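Local atomic coordinates of DUF917 domain-containing protein (Chromobacterium violaceum, PDB entry 2O3I), a protein that is of unknown function but belongs to the S-Me-THD-like family, with the N- and C-terminal family domains both present in one chain. Residues A[185-188]-A[189-193]; A[137-140]-A[141-145]. The protein carries 2 engineered substitutions. One frame throughout, in Å; residues are numbered along the deposited sequence.

Contact 1: residues A[185-188]-A[189-193]; sequences TVVE and QMLRP
E188 and R192 lie one turn apart on the helix 183-194, side by side, and form an i to i+4 salt bridge. The E188 side chain can be followed outward. Its CB is close to Q189 N simply because the two residues are neighbours in the chain; the contact proper begins at CG. CG is anti to the backbone N (chi1 -174°), which sends the chain alongside that of R192, and CG lies 3.4 Å from R192 NE. CD comes next and sits 3.7 Å from both NE and NH2 of R192. At the tip, OE2 accepts a hydrogen bond from R192 NH2 at 3.1 Å. The donor comes from above the carboxylate, well out of its plane, and the carboxylate and guanidinium planes are 45° apart. The pair is therefore not a flat two-pronged bridge. L141 N is a second, probable donor to OE2 of this buried residue.

The backbone follows the alpha-helical i to i+4 pattern: Q189 N to T185 O at 2.8 Å, and R192 N to E188 O at 3.3 Å. M190 N is shared weakly between V186 O and V187 O. P193 has no N-H to give, and the helix kinks there.

On the other faces, V187 CG1 presses tightly on L191 CD1 at 3.5 Å. V186 CG1 meets the CE of selenomethionine M190 at 3.6 Å, the two side chains running the same way. T185 CG2 touches Q189 OE1, while Q189 NE2 hydrogen-bonds OD1 of N197 of the second subunit.

The helix thus lies between several parts of the fold. V187 and M190 pack on V170 of strand 165-171, L191 and R192 reach M68 of strand 61-69, and V186 and M190 meet the second subunit.

Contact 2: residues A[137-140]-A[141-145]; sequences AVPS and LPMLT
A tight local turn brings V138, P139 and S140 against M143 and L144, in the loop between strand 127-129 and helix 145-148. The turn is a single 3-10 segment, 141-143, and L144 follows at the N-cap position of the next helix. Its i to i+3 bond runs from M143 N to S140 O at 3.2 Å and is fairly straight (162°). L144 N repeats the pattern with L141 O at 3.1 Å.

The fold-back puts apolar groups together. V138 CB lies 3.7 Å from M143 CB, and the two side chains run past one another head to tail. V138 CG2 reaches L144 CD2 at 3.6 Å.

Other elements close round the turn. L141 and L144 pack on W209 of strand 203-211, and M143 lies on S372 and F373 of helix 367-379. V138 N is hydrogen-bonded to E108 OE1.

M143 is a selenomethionine whose CG is anti to the carbonyl carbon (chi1 -82°). Its chain lies roughly perpendicular to the direction of the P139 ring, and its SE is 3.7 Å from both CG and CD of that proline.

How the contacts relate
The centres of contacts 1 and 2 are about 13 Å apart, and the two touch directly. Contact 2 comes first in the chain, in the S-Me-THD-like N-terminal domain; contact 1 follows in the C-terminal one. One join is polar: E188 OE2 of contact 1 lies 3.1 Å from L141 N of contact 2, a probable hydrogen bond. The E188 carboxylate therefore pairs with R192 within contact 1 and with the backbone of contact 2. About one turn earlier on the helix, T185 OG1 packs 3.4 Å from P142 CG. No active site or ligand is identified near either contact; the join links the loop before helix 145-148 to helix 183-194.

Contact 1: residues A[185-188]-A[189-193]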
# COMPACT_ATOMS: atom_id res chain seq x y z
N THR A 185 3.16 9.45 -9.65
CA THR A 185 2.66 8.19 -10.19
C THR A 185 2.86 7.07 -9.17
O THR A 185 1.95 6.29 -8.90
CB THR A 185 3.40 7.81 -11.51
OG1 THR A 185 3.12 8.80 -12.52
CG2 THR A 185 2.94 6.45 -12.02
N VAL A 186 4.06 7.01 -8.58
CA VAL A 186 4.38 6.00 -7.59
C VAL A 186 3.42 6.08 -6.41
O VAL A 186 2.87 5.07 -5.96
CB VAL A 186 5.83 6.15 -7.07
CG1 VAL A 186 6.16 5.01 -6.12
CG2 VAL A 186 6.81 6.17 -8.24
N VAL A 187 3.21 7.29 -5.90
CA VAL A 187 2.32 7.49 -4.78
C VAL A 187 0.92 7.00 -5.12
O VAL A 187 0.28 6.30 -4.34
CB VAL A 187 2.26 8.98 -4.38
CG1 VAL A 187 1.06 9.25 -3.47
CG2 VAL A 187 3.56 9.37 -3.68
N GLU A 188 0.44 7.35 -6.31
CA GLU A 188 -0.88 6.93 -6.74
C GLU A 188 -0.95 5.41 -6.87
O GLU A 188 -1.96 4.79 -6.55
CB GLU A 188 -1.22 7.58 -8.08
CG GLU A 188 -2.63 7.33 -8.54
CD GLU A 188 -2.90 7.96 -9.89
OE1 GLU A 188 -2.24 7.55 -10.87
OE2 GLU A 188 -3.75 8.86 -9.97
N GLN A 189 0.14 4.81 -7.34
CA GLN A 189 0.21 3.36 -7.51
C GLN A 189 0.10 2.64 -6.18
O GLN A 189 -0.34 1.50 -6.12
CB GLN A 189 1.52 2.97 -8.19
CG GLN A 189 1.56 3.28 -9.67
CD GLN A 189 2.91 3.01 -10.28
OE1 GLN A 189 3.12 3.22 -11.47
NE2 GLN A 189 3.85 2.56 -9.45
N MSE A 190 0.51 3.31 -5.11
CA MSE A 190 0.47 2.70 -3.79
C MSE A 190 -0.80 3.03 -3.00
O MSE A 190 -1.24 2.24 -2.17
CB MSE A 190 1.70 3.12 -2.99
CG MSE A 190 2.99 2.67 -3.63
SE MSE A 190 4.52 3.23 -2.61
CE MSE A 190 5.91 2.40 -3.67
N LEU A 191 -1.38 4.19 -3.28
CA LEU A 191 -2.59 4.62 -2.59
C LEU A 191 -3.81 3.81 -2.99
O LEU A 191 -4.56 3.33 -2.13
CB LEU A 191 -2.86 6.10 -2.86
CG LEU A 191 -1.86 7.13 -2.32
CD1 LEU A 191 -2.25 8.51 -2.83
CD2 LEU A 191 -1.87 7.12 -0.80
N ARG A 192 -4.01 3.64 -4.29
CA ARG A 192 -5.17 2.91 -4.77
C ARG A 192 -5.33 1.47 -4.25
O ARG A 192 -6.43 1.05 -3.92
CB ARG A 192 -5.20 2.94 -6.31
CG ARG A 192 -5.39 4.35 -6.88
CD ARG A 192 -5.54 4.34 -8.40
NE ARG A 192 -5.61 5.69 -8.97
CZ ARG A 192 -6.63 6.53 -8.82
NH1 ARG A 192 -7.69 6.18 -8.11
NH2 ARG A 192 -6.58 7.74 -9.37
N PRO A 193 -4.23 0.70 -4.18
CA PRO A 193 -4.39 -0.67 -3.68
C PRO A 193 -4.80 -0.72 -2.21
O PRO A 193 -5.55 -1.60 -1.79
CB PRO A 193 -3.01 -1.28 -3.92
CG PRO A 193 -2.53 -0.55 -5.14
CD PRO A 193 -2.92 0.88 -4.82

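Contact 2: residues A[137-140]-A[141-145]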
# COMPACT_ATOMS: atom_id res chain seq x y z
N ALA A 137 -10.61 17.25 -15.40
CA ALA A 137 -10.42 16.05 -14.60
C ALA A 137 -9.37 15.23 -15.33
O ALA A 137 -9.39 15.16 -16.56
CB ALA A 137 -11.72 15.27 -14.47
N VAL A 138 -8.45 14.63 -14.58
CA VAL A 138 -7.40 13.84 -15.20
C VAL A 138 -7.36 12.43 -14.62
O VAL A 138 -7.72 12.21 -13.47
CB VAL A 138 -6.00 14.51 -15.00
CG1 VAL A 138 -6.03 15.94 -15.51
CG2 VAL A 138 -5.59 14.46 -13.54
N PRO A 139 -6.91 11.45 -15.43
CA PRO A 139 -6.84 10.06 -14.97
C PRO A 139 -5.80 9.78 -13.90
O PRO A 139 -5.95 8.81 -13.15
CB PRO A 139 -6.57 9.29 -16.26
CG PRO A 139 -5.70 10.23 -17.01
CD PRO A 139 -6.42 11.56 -16.82
N SER A 140 -4.74 10.58 -13.83
CA SER A 140 -3.72 10.34 -12.81
C SER A 140 -3.00 11.59 -12.31
O SER A 140 -2.92 12.60 -13.01
CB SER A 140 -2.71 9.30 -13.30
OG SER A 140 -1.69 9.91 -14.07
N LEU A 141 -2.48 11.51 -11.09
CA LEU A 141 -1.82 12.61 -10.40
C LEU A 141 -0.75 13.46 -11.09
O LEU A 141 -0.68 14.66 -10.86
CB LEU A 141 -1.27 12.11 -9.06
CG LEU A 141 -2.28 11.49 -8.09
CD1 LEU A 141 -1.53 10.96 -6.88
CD2 LEU A 141 -3.34 12.51 -7.68
N PRO A 142 0.12 12.85 -11.92
CA PRO A 142 1.14 13.69 -12.57
C PRO A 142 0.61 14.72 -13.58
O PRO A 142 1.36 15.56 -14.08
CB PRO A 142 2.07 12.66 -13.23
CG PRO A 142 1.18 11.47 -13.46
CD PRO A 142 0.36 11.42 -12.18
N MSE A 143 -0.68 14.64 -13.89
CA MSE A 143 -1.27 15.57 -14.84
C MSE A 143 -1.81 16.81 -14.14
O MSE A 143 -2.29 17.73 -14.80
CB MSE A 143 -2.37 14.87 -15.66
CG MSE A 143 -1.80 14.06 -16.84
SE MSE A 143 -2.91 12.61 -17.53
CE MSE A 143 -2.05 11.15 -16.61
N LEU A 144 -1.72 16.84 -12.82
CA LEU A 144 -2.17 17.99 -12.05
C LEU A 144 -0.98 18.92 -11.81
O LEU A 144 0.15 18.45 -11.66
CB LEU A 144 -2.75 17.56 -10.70
CG LEU A 144 -3.99 16.66 -10.78
CD1 LEU A 144 -4.47 16.33 -9.39
CD2 LEU A 144 -5.08 17.38 -11.57
N THR A 145 -1.23 20.22 -11.79
CA THR A 145 -0.15 21.19 -11.60
C THR A 145 0.62 21.04 -10.29
O THR A 145 1.78 21.46 -10.19
CB THR A 145 -0.67 22.63 -11.73
OG1 THR A 145 -1.79 22.83 -10.87
CG2 THR A 145 -1.09 22.90 -13.16